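Local coordinates for protein glycoside Hydrolase (Bacteroides uniformis, PDB 5TA0) that probably hydrolyses agarose chains as a GH86 glycoside hydrolase of a gut bacterium, here an engineered variant binding an agarose oligosaccharide, at residues P432-D437 with K455-N460; L459-N464 with C509-N514; Y479-G482 with P488-D491. All blocks are in the same frame, centred on the assembly; numbering follows the deposited sequence.

Contact 1 of 3, residues P432-D437 with K455-N460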
ATOM      1  N   PRO A 432      11.345  17.972   3.478  1.00 16.00           N
ATOM      2  CA  PRO A 432      11.060  16.616   2.968  1.00 16.17           C
ATOM      3  C   PRO A 432      10.409  15.688   3.995  1.00 15.57           C
ATOM      4  O   PRO A 432       9.845  14.666   3.602  1.00 14.93           O
ATOM      5  CB  PRO A 432      12.419  16.096   2.509  1.00 18.09           C
ATOM      6  CG  PRO A 432      13.413  16.963   3.147  1.00 18.03           C
ATOM      7  CD  PRO A 432      12.791  18.280   3.449  1.00 16.61           C
ATOM      8  N   ASP A 433      10.455  16.033   5.281  1.00 14.01           N
ATOM      9  CA  ASP A 433       9.740  15.277   6.316  1.00 13.77           C
ATOM     10  C   ASP A 433       8.260  15.627   6.435  1.00 12.84           C
ATOM     11  O   ASP A 433       7.556  15.006   7.224  1.00 12.74           O
ATOM     12  CB  ASP A 433      10.410  15.446   7.680  1.00 14.44           C
ATOM     13  CG  ASP A 433      11.765  14.823   7.723  1.00 16.07           C
ATOM     14  OD1 ASP A 433      11.946  13.695   7.240  1.00 16.19           O
ATOM     15  OD2 ASP A 433      12.690  15.470   8.230  1.00 20.58           O
ATOM     16  N   ILE A 434       7.781  16.611   5.665  1.00 11.49           N
ATOM     17  CA  ILE A 434       6.371  16.988   5.652  1.00 11.80           C
ATOM     18  C   ILE A 434       5.788  16.638   4.293  1.00 12.09           C
ATOM     19  O   ILE A 434       6.244  17.164   3.273  1.00 15.23           O
ATOM     20  CB  ILE A 434       6.197  18.492   5.959  1.00 12.20           C
ATOM     21  CG1 ILE A 434       6.739  18.793   7.361  1.00 12.50           C
ATOM     22  CG2 ILE A 434       4.747  18.909   5.788  1.00 13.00           C
ATOM     23  CD1 ILE A 434       5.899  18.252   8.492  1.00 13.12           C
ATOM     24  N   MET A 435       4.798  15.749   4.282  1.00  9.82           N
ATOM     25  CA  MET A 435       4.123  15.397   3.031  1.00  9.64           C
ATOM     26  C   MET A 435       2.796  16.114   2.971  1.00  9.46           C
ATOM     27  O   MET A 435       2.131  16.289   3.989  1.00  9.79           O
ATOM     28  CB  MET A 435       3.923  13.885   2.956  1.00  9.62           C
ATOM     29  CG  MET A 435       5.224  13.119   2.920  1.00  9.58           C
ATOM     30  SD  MET A 435       5.053  11.356   2.612  1.00  9.93           S
ATOM     31  CE  MET A 435       4.289  10.835   4.162  1.00  9.80           C
ATOM     32  N   CYS A 436       2.415  16.560   1.785  0.53  9.39           N
ATOM     33  CA  CYS A 436       1.174  17.279   1.636  0.53  9.60           C
ATOM     34  C   CYS A 436       0.477  16.902   0.355  0.53  9.28           C
ATOM     35  O   CYS A 436       1.091  16.464  -0.593  0.53  9.46           O
ATOM     36  CB  CYS A 436       1.400  18.795   1.698  0.53 10.30           C
ATOM     37  SG  CYS A 436       2.688  19.440   0.603  0.53 10.90           S
ATOM     38  N   ASP A 437      -0.839  17.056   0.379  1.00  9.08           N
ATOM     39  CA  ASP A 437      -1.687  16.774  -0.796  1.00  8.65           C
ATOM     40  C   ASP A 437      -2.999  17.532  -0.605  1.00  8.51           C
ATOM     41  O   ASP A 437      -3.312  18.007   0.503  1.00  9.05           O
ATOM     42  CB  ASP A 437      -1.895  15.241  -0.938  1.00  8.27           C
ATOM     43  CG  ASP A 437      -2.159  14.785  -2.364  1.00  8.61           C
ATOM     44  OD1 ASP A 437      -2.311  15.603  -3.298  1.00  8.44           O
ATOM     45  OD2 ASP A 437      -2.242  13.544  -2.525  1.00  8.79           O
ATOM     46  N   LYS A 455       9.292  14.910  16.036  1.00 14.51           N
ATOM     47  CA  LYS A 455       9.007  16.043  16.890  1.00 14.91           C
ATOM     48  C   LYS A 455       7.934  16.864  16.202  1.00 14.67           C
ATOM     49  O   LYS A 455       7.699  16.675  14.998  1.00 13.63           O
ATOM     50  CB  LYS A 455      10.256  16.907  17.098  1.00 16.05           C
ATOM     51  CG  LYS A 455      10.894  17.429  15.834  1.00 17.63           C
ATOM     52  CD  LYS A 455      12.127  18.283  16.163  1.00 19.46           C
ATOM     53  CE  LYS A 455      12.768  18.855  14.906  1.00 21.55           C
ATOM     54  NZ  LYS A 455      13.569  17.868  14.129  1.00 23.92           N
ATOM     55  N   PRO A 456       7.301  17.784  16.938  1.00 14.06           N
ATOM     56  CA  PRO A 456       6.328  18.685  16.314  1.00 14.13           C
ATOM     57  C   PRO A 456       6.997  19.606  15.312  1.00 14.77           C
ATOM     58  O   PRO A 456       8.190  19.896  15.452  1.00 14.53           O
ATOM     59  CB  PRO A 456       5.753  19.461  17.497  1.00 14.81           C
ATOM     60  CG  PRO A 456       6.018  18.591  18.690  1.00 14.97           C
ATOM     61  CD  PRO A 456       7.321  17.951  18.407  1.00 15.00           C
ATOM     62  N   VAL A 457       6.254  20.018  14.281  1.00 14.25           N
ATOM     63  CA  VAL A 457       6.756  20.890  13.236  1.00 14.50           C
ATOM     64  C   VAL A 457       5.765  22.054  13.093  1.00 14.67           C
ATOM     65  O   VAL A 457       4.550  21.862  12.909  1.00 14.12           O
ATOM     66  CB  VAL A 457       6.936  20.125  11.901  1.00 14.38           C
ATOM     67  CG1 VAL A 457       7.408  21.061  10.793  1.00 14.80           C
ATOM     68  CG2 VAL A 457       7.928  18.992  12.068  1.00 14.53           C
ATOM     69  N   ASP A 458       6.294  23.274  13.209  1.00 15.29           N
ATOM     70  CA  ASP A 458       5.506  24.474  13.037  1.00 16.28           C
ATOM     71  C   ASP A 458       5.380  24.782  11.543  1.00 15.36           C
ATOM     72  O   ASP A 458       6.385  24.883  10.833  1.00 16.18           O
ATOM     73  CB  ASP A 458       6.189  25.656  13.742  1.00 18.41           C
ATOM     74  CG  ASP A 458       6.227  25.509  15.247  1.00 22.25           C
ATOM     75  OD1 ASP A 458       5.330  24.885  15.858  1.00 24.06           O
ATOM     76  OD2 ASP A 458       7.173  26.067  15.844  1.00 27.11           O
ATOM     77  N   LEU A 459       4.137  24.918  11.091  1.00 15.09           N
ATOM     78  CA  LEU A 459       3.843  25.142   9.692  1.00 14.98           C
ATOM     79  C   LEU A 459       3.314  26.544   9.460  1.00 15.64           C
ATOM     80  O   LEU A 459       2.505  27.042  10.258  1.00 16.13           O
ATOM     81  CB  LEU A 459       2.770  24.163   9.196  1.00 14.55           C
ATOM     82  CG  LEU A 459       2.970  22.682   9.489  1.00 14.78           C
ATOM     83  CD1 LEU A 459       1.774  21.883   9.007  1.00 15.35           C
ATOM     84  CD2 LEU A 459       4.255  22.168   8.878  1.00 15.04           C
ATOM     85  N   ASN A 460       3.774  27.167   8.381  0.50 16.03           N
ATOM     86  CA  ASN A 460       3.203  28.413   7.885  0.50 16.91           C
ATOM     87  C   ASN A 460       2.445  28.077   6.604  0.50 16.28           C
ATOM     88  O   ASN A 460       3.046  27.612   5.638  0.50 16.44           O
ATOM     89  CB  ASN A 460       4.307  29.447   7.617  0.50 17.98           C
ATOM     90  CG  ASN A 460       5.012  29.904   8.889  0.50 19.72           C
ATOM     91  OD1 ASN A 460       4.407  29.994   9.965  0.50 19.56           O
ATOM     92  ND2 ASN A 460       6.298  30.199   8.768  0.50 20.94           N
TER
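With CG1 anti to the carbonyl carbon (chi1 -62°), I434 extends CD1 toward V457, whose CG1, anti to the backbone N (chi1 178°), comes to meet it tip to tip. V457 CG1 is the branch nearest the isoleucine end: I434 CD1 rests 3.9 Å from V457 CG1, and almost as near V457 CB, at 4.0 Å, so a single methyl seats against the fork of the valine. The same CD1 of I434 reaches L459, whose CD2 lies 4.3 Å away, a looser touch that puts the isoleucine end against two alternate residues of strand 457-464. Strands 434-441 and 457-464 belong to one mixed sheet of the beta-sandwich but are not neighbours in it, and within the two segments the nearest CA atoms, those of I434 and V457, are 8.5 Å apart. The contact is therefore made by side chains alone, and it is small and apolar. Strand 444-451 adds I449 and N451 against I434, while T25 of strand 25-30 touches both V457 and L459. Just beyond I434, C436 forms a disulfide with C429, tying strand 434-441 to strand 423-429.

Contact 2 of 3, residues L459-N464 with C509-N514; sequences LNLSVN and CVICYN
L461 and I511 pack tip to tip at the buried end of this contact, L461 CD2 lying 3.6 Å from I511 CD1. The same leucine methyl passes obliquely by the tyrosine end, 4.0 Å from Y513 OH. V463 and Y513 approach from opposite directions, V463 CG2, the branch anti to the carbonyl carbon (chi1 -178° for CG1), reaching to 3.6 Å from Y513 OH and 3.8 Å from Y513 CZ, so the phenol end touches two aliphatic side chains of one strand. This apolar seam is buried around L461, I511 and Y513. The V463 end is as close but nearer solvent: the valine is partly exposed and meets the ring obliquely, and S462, between L461 and V463, directs its CB away. An alanine in place of Y513 would probably leave V463 CG2 without its partner and open a gap beside L461. The axes of segments 459-464 and 509-514 come no nearer than 12.0 Å and their directions differ by 36°, a separation bridged by side chains, as between facing layers of a beta-sandwich. Around the seam, I473 of strand 472-481 touches both I511 and Y513, F447 of strand 444-451 lies against Y513, and L31 meets V463, while strand 25-30 runs beside strand 457-464 and shares backbone hydrogen bonds with N460 and S462.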
ATOM      1  N   LEU A 459       4.137  24.918  11.091  1.00 15.09           N
ATOM      2  CA  LEU A 459       3.843  25.142   9.692  1.00 14.98           C
ATOM      3  C   LEU A 459       3.314  26.544   9.460  1.00 15.64           C
ATOM      4  O   LEU A 459       2.505  27.042  10.258  1.00 16.13           O
ATOM      5  CB  LEU A 459       2.770  24.163   9.196  1.00 14.55           C
ATOM      6  CG  LEU A 459       2.970  22.682   9.489  1.00 14.78           C
ATOM      7  CD1 LEU A 459       1.774  21.883   9.007  1.00 15.35           C
ATOM      8  CD2 LEU A 459       4.255  22.168   8.878  1.00 15.04           C
ATOM      9  N   ASN A 460       3.774  27.167   8.381  0.50 16.03           N
ATOM     10  CA  ASN A 460       3.203  28.413   7.885  0.50 16.91           C
ATOM     11  C   ASN A 460       2.445  28.077   6.604  0.50 16.28           C
ATOM     12  O   ASN A 460       3.046  27.612   5.638  0.50 16.44           O
ATOM     13  CB  ASN A 460       4.307  29.447   7.617  0.50 17.98           C
ATOM     14  CG  ASN A 460       5.012  29.904   8.889  0.50 19.72           C
ATOM     15  OD1 ASN A 460       4.407  29.994   9.965  0.50 19.56           O
ATOM     16  ND2 ASN A 460       6.298  30.199   8.768  0.50 20.94           N
ATOM     17  N   LEU A 461       1.131  28.301   6.624  1.00 16.39           N
ATOM     18  CA  LEU A 461       0.218  27.904   5.542  1.00 16.46           C
ATOM     19  C   LEU A 461      -0.106  29.059   4.606  1.00 16.65           C
ATOM     20  O   LEU A 461      -0.473  30.143   5.076  1.00 17.45           O
ATOM     21  CB  LEU A 461      -1.109  27.369   6.102  1.00 17.79           C
ATOM     22  CG  LEU A 461      -1.052  26.108   6.983  1.00 19.37           C
ATOM     23  CD1 LEU A 461      -0.502  26.362   8.370  1.00 21.20           C
ATOM     24  CD2 LEU A 461      -2.437  25.497   7.096  1.00 20.18           C
ATOM     25  N   SER A 462       0.011  28.819   3.297  1.00 16.24           N
ATOM     26  CA  SER A 462      -0.433  29.770   2.265  1.00 17.07           C
ATOM     27  C   SER A 462      -1.431  29.094   1.340  1.00 16.71           C
ATOM     28  O   SER A 462      -1.180  27.993   0.872  1.00 16.26           O
ATOM     29  CB  SER A 462       0.755  30.287   1.462  1.00 18.36           C
ATOM     30  OG  SER A 462       1.653  30.996   2.296  1.00 22.04           O
ATOM     31  N   VAL A 463      -2.564  29.739   1.087  1.00 16.05           N
ATOM     32  CA  VAL A 463      -3.575  29.229   0.172  1.00 16.33           C
ATOM     33  C   VAL A 463      -3.672  30.208  -0.978  1.00 16.75           C
ATOM     34  O   VAL A 463      -4.032  31.372  -0.768  1.00 17.45           O
ATOM     35  CB  VAL A 463      -4.946  29.035   0.844  1.00 16.47           C
ATOM     36  CG1 VAL A 463      -5.946  28.447  -0.145  1.00 17.17           C
ATOM     37  CG2 VAL A 463      -4.814  28.139   2.076  1.00 17.41           C
ATOM     38  N   ASN A 464      -3.297  29.762  -2.172  1.00 16.49           N
ATOM     39  CA  ASN A 464      -3.200  30.614  -3.360  1.00 17.67           C
ATOM     40  C   ASN A 464      -4.189  30.163  -4.395  1.00 17.17           C
ATOM     41  O   ASN A 464      -4.599  28.993  -4.427  1.00 14.82           O
ATOM     42  CB  ASN A 464      -1.800  30.542  -3.974  1.00 20.04           C
ATOM     43  CG  ASN A 464      -0.694  30.825  -2.974  1.00 23.65           C
ATOM     44  OD1 ASN A 464       0.251  30.042  -2.833  1.00 27.87           O
ATOM     45  ND2 ASN A 464      -0.803  31.943  -2.275  1.00 24.92           N
ATOM     46  N   CYS A 509      -2.853  16.166   9.794  1.00  8.98           N
ATOM     47  CA  CYS A 509      -4.032  16.997   9.813  1.00  9.47           C
ATOM     48  C   CYS A 509      -4.735  16.973   8.457  1.00  9.16           C
ATOM     49  O   CYS A 509      -4.088  16.827   7.412  1.00  9.42           O
ATOM     50  CB  CYS A 509      -3.741  18.443  10.220  1.00 10.91           C
ATOM     51  SG  CYS A 509      -2.573  19.346   9.174  1.00 11.75           S
ATOM     52  N   VAL A 510      -6.055  17.086   8.513  1.00  9.31           N
ATOM     53  CA  VAL A 510      -6.895  17.299   7.328  1.00  9.75           C
ATOM     54  C   VAL A 510      -7.621  18.619   7.589  1.00 10.21           C
ATOM     55  O   VAL A 510      -8.419  18.713   8.549  1.00 10.81           O
ATOM     56  CB  VAL A 510      -7.893  16.149   7.074  1.00  9.52           C
ATOM     57  CG1 VAL A 510      -8.882  16.507   5.959  1.00  9.81           C
ATOM     58  CG2 VAL A 510      -7.147  14.860   6.743  1.00  9.70           C
ATOM     59  N   ILE A 511      -7.316  19.609   6.755  1.00 10.57           N
ATOM     60  CA  ILE A 511      -7.899  20.958   6.883  1.00 11.35           C
ATOM     61  C   ILE A 511      -8.946  21.082   5.799  1.00 11.96           C
ATOM     62  O   ILE A 511      -8.662  20.876   4.617  1.00 11.41           O
ATOM     63  CB  ILE A 511      -6.814  22.027   6.742  1.00 12.15           C
ATOM     64  CG1 ILE A 511      -5.701  21.826   7.784  1.00 13.14           C
ATOM     65  CG2 ILE A 511      -7.424  23.430   6.875  1.00 12.23           C
ATOM     66  CD1 ILE A 511      -4.384  22.439   7.429  1.00 14.65           C
ATOM     67  N   CYS A 512     -10.179  21.361   6.207  1.00 12.11           N
ATOM     68  CA  CYS A 512     -11.314  21.416   5.306  1.00 12.58           C
ATOM     69  C   CYS A 512     -11.730  22.879   5.125  1.00 12.63           C
ATOM     70  O   CYS A 512     -12.230  23.495   6.063  1.00 13.31           O
ATOM     71  CB  CYS A 512     -12.476  20.572   5.845  1.00 12.80           C
ATOM     72  SG  CYS A 512     -12.008  18.906   6.396  1.00 15.83           S
ATOM     73  N   TYR A 513     -11.494  23.420   3.938  1.00 11.99           N
ATOM     74  CA  TYR A 513     -11.920  24.799   3.611  1.00 12.62           C
ATOM     75  C   TYR A 513     -13.260  24.714   2.925  1.00 13.76           C
ATOM     76  O   TYR A 513     -13.420  23.928   1.994  1.00 14.92           O
ATOM     77  CB  TYR A 513     -10.930  25.483   2.698  1.00 12.65           C
ATOM     78  CG  TYR A 513      -9.522  25.612   3.243  1.00 13.11           C
ATOM     79  CD1 TYR A 513      -9.092  26.756   3.904  1.00 13.40           C
ATOM     80  CD2 TYR A 513      -8.607  24.581   3.108  1.00 13.94           C
ATOM     81  CE1 TYR A 513      -7.805  26.884   4.394  1.00 13.88           C
ATOM     82  CE2 TYR A 513      -7.320  24.690   3.604  1.00 13.86           C
ATOM     83  CZ  TYR A 513      -6.913  25.837   4.246  1.00 13.82           C
ATOM     84  OH  TYR A 513      -5.636  25.914   4.727  1.00 14.28           O
ATOM     85  N   ASN A 514     -14.242  25.506   3.372  1.00 13.98           N
ATOM     86  CA  ASN A 514     -15.516  25.602   2.701  1.00 15.03           C
ATOM     87  C   ASN A 514     -15.672  27.014   2.129  1.00 14.12           C
ATOM     88  O   ASN A 514     -15.494  27.999   2.844  1.00 15.37           O
ATOM     89  CB  ASN A 514     -16.655  25.285   3.655  1.00 17.18           C
ATOM     90  CG  ASN A 514     -18.009  25.351   2.984  1.00 19.94           C
ATOM     91  OD1 ASN A 514     -18.793  26.253   3.264  1.00 23.96           O
ATOM     92  ND2 ASN A 514     -18.282  24.428   2.084  1.00 21.45           N
TER

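Contact 3 of 3, residues Y479-G482 with P488-D491; sequences YLKG and PILD
The Y479 ring carries I489 over one face and D491 at its edge. I489 CB sits 4.0 Å from the ring centroid, 21° off the normal and displaced toward the rim, a CH-pi contact, and I489 CG2 continues along the ring to within 3.7 Å of Y479 CZ. At the edge, in one of the two conformers of D491, its OD2 lies in the ring plane and accepts the hydroxyl proton: Y479 OH to D491 OD2 is 2.7 Å. Ring and carboxylate planes stand 63° apart, and the hydroxyl comes to OD2 from above the carboxylate plane. With CG placed between the backbone N and the carbonyl carbon (chi1 62°), the tyrosine ring lies alongside I489, pointing the same way, and its hydroxyl extends as far as D491. On the other flank of I489, its CG1 packs 3.6 Å from K481 CB, whose chain then runs extended.

Beneath the side chains, Y479 and I489 form an antiparallel hydrogen-bonded pair, with Y479 N to I489 O at 3.0 Å and I489 N to Y479 O at 2.8 Å. L480 and P488 form the next, non-hydrogen-bonded pair; their side chains take the other face, where W344 of helix 340-358 touches both. This is the end of a beta hairpin, strands 472-481 and 487-495, at one margin of the mixed sheet.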
ATOM      1  N   TYR A 479      -3.175  12.880  16.573  1.00  9.85           N
ATOM      2  CA  TYR A 479      -1.862  12.848  17.224  1.00 10.11           C
ATOM      3  C   TYR A 479      -1.928  12.027  18.515  1.00  9.77           C
ATOM      4  O   TYR A 479      -3.009  11.654  18.973  1.00 10.08           O
ATOM      5  CB  TYR A 479      -1.391  14.299  17.533  1.00 11.07           C
ATOM      6  CG  TYR A 479      -2.272  15.070  18.485  1.00 12.24           C
ATOM      7  CD1 TYR A 479      -3.390  15.771  18.027  1.00 12.88           C
ATOM      8  CD2 TYR A 479      -2.007  15.070  19.861  1.00 12.93           C
ATOM      9  CE1 TYR A 479      -4.218  16.476  18.904  1.00 13.81           C
ATOM     10  CE2 TYR A 479      -2.818  15.770  20.739  1.00 13.57           C
ATOM     11  CZ  TYR A 479      -3.920  16.474  20.262  1.00 14.36           C
ATOM     12  OH  TYR A 479      -4.744  17.166  21.137  1.00 16.89           O
ATOM     13  N   LEU A 480      -0.752  11.829  19.108  1.00 10.23           N
ATOM     14  CA  LEU A 480      -0.606  11.097  20.354  1.00 10.71           C
ATOM     15  C   LEU A 480      -0.543  12.052  21.556  1.00 10.82           C
ATOM     16  O   LEU A 480       0.293  12.963  21.581  1.00 11.18           O
ATOM     17  CB  LEU A 480       0.647  10.235  20.324  1.00 10.95           C
ATOM     18  CG  LEU A 480       1.013   9.442  21.594  1.00 11.26           C
ATOM     19  CD1 LEU A 480      -0.017   8.362  21.876  1.00 11.21           C
ATOM     20  CD2 LEU A 480       2.400   8.858  21.416  1.00 11.16           C
ATOM     21  N   LYS A 481      -1.381  11.782  22.553  1.00 11.26           N
ATOM     22  CA  LYS A 481      -1.351  12.506  23.841  1.00 12.80           C
ATOM     23  C   LYS A 481      -0.729  11.599  24.898  1.00 13.54           C
ATOM     24  O   LYS A 481      -1.176  10.470  25.076  1.00 13.09           O
ATOM     25  CB  LYS A 481      -2.765  12.874  24.268  1.00 13.98           C
ATOM     26  CG  LYS A 481      -2.838  13.613  25.614  1.00 16.74           C
ATOM     27  CD  LYS A 481      -4.256  14.008  25.942  1.00 20.42           C
ATOM     28  CE  LYS A 481      -4.276  14.995  27.098  1.00 23.62           C
ATOM     29  NZ  LYS A 481      -5.675  15.371  27.394  1.00 26.89           N
ATOM     30  N   GLY A 482       0.269  12.105  25.622  1.00 13.70           N
ATOM     31  CA  GLY A 482       0.847  11.373  26.760  1.00 13.86           C
ATOM     32  C   GLY A 482       2.034  10.491  26.492  1.00 13.64           C
ATOM     33  O   GLY A 482       2.445   9.727  27.380  1.00 14.55           O
ATOM     34  N   PRO A 488      -4.347   8.117  21.326  1.00 10.63           N
ATOM     35  CA  PRO A 488      -4.543   8.988  20.184  1.00 10.38           C
ATOM     36  C   PRO A 488      -5.718   9.924  20.399  1.00 10.68           C
ATOM     37  O   PRO A 488      -6.747   9.543  20.965  1.00 10.96           O
ATOM     38  CB  PRO A 488      -4.821   7.996  19.043  1.00 10.29           C
ATOM     39  CG  PRO A 488      -5.482   6.850  19.715  1.00 10.55           C
ATOM     40  CD  PRO A 488      -4.805   6.745  21.067  1.00 10.62           C
ATOM     41  N   ILE A 489      -5.557  11.144  19.903  1.00 11.08           N
ATOM     42  CA  ILE A 489      -6.581  12.175  19.959  1.00 11.47           C
ATOM     43  C   ILE A 489      -6.882  12.612  18.529  1.00 11.22           C
ATOM     44  O   ILE A 489      -5.956  12.840  17.755  1.00 10.92           O
ATOM     45  CB  ILE A 489      -6.077  13.402  20.760  1.00 12.42           C
ATOM     46  CG1 ILE A 489      -5.757  13.010  22.208  1.00 13.36           C
ATOM     47  CG2 ILE A 489      -7.075  14.558  20.691  1.00 12.78           C
ATOM     48  CD1 ILE A 489      -6.934  12.570  23.029  1.00 13.84           C
ATOM     49  N   LEU A 490      -8.171  12.712  18.212  1.00 11.20           N
ATOM     50  CA  LEU A 490      -8.631  13.368  16.988  1.00 11.56           C
ATOM     51  C   LEU A 490      -9.321  14.666  17.378  1.00 11.53           C
ATOM     52  O   LEU A 490     -10.487  14.658  17.782  1.00 12.09           O
ATOM     53  CB  LEU A 490      -9.587  12.467  16.191  1.00 11.35           C
ATOM     54  CG  LEU A 490     -10.089  13.061  14.858  1.00 11.52           C
ATOM     55  CD1 LEU A 490      -8.929  13.480  13.957  1.00 11.74           C
ATOM     56  CD2 LEU A 490     -10.966  12.018  14.166  1.00 12.42           C
ATOM     57  N   ASP A 491      -8.582  15.767  17.273  0.65 12.05           N
ATOM     58  CA  ASP A 491      -9.130  17.102  17.553  0.65 12.43           C
ATOM     59  C   ASP A 491      -9.782  17.645  16.296  0.65 12.49           C
ATOM     60  O   ASP A 491      -9.107  17.764  15.269  0.65 12.32           O
ATOM     61  CB  ASP A 491      -8.022  18.090  17.928  0.65 13.15           C
ATOM     62  CG  ASP A 491      -7.640  18.066  19.386  0.65 13.58           C
ATOM     63  OD1 ASP A 491      -8.400  17.572  20.240  0.65 14.70           O
ATOM     64  OD2 ASP A 491      -6.542  18.582  19.656  0.65 14.62           O
TER

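In the fold
All three contacts lie in the Porphyranase beta-sandwich domain 1 and draw on one mixed sheet. Contacts 1 and 2 share strand 457-464, and L459 and N460 belong to both; V457 and L459 meet I434, while L461 and V463 meet strand 508-514. The centres of contacts 1 and 2 are about 12 Å apart. Contact 3 is nested inside the loop that contact 2 closes, and its strand 472-481 neighbours strand 508-514. It nevertheless touches neither of the others: nearest atoms are about 7 Å from contact 2 and about 9 Å from contact 1. The glycan pocket is formed by residues between 52 and 387, and none of the three contacts contributes to it.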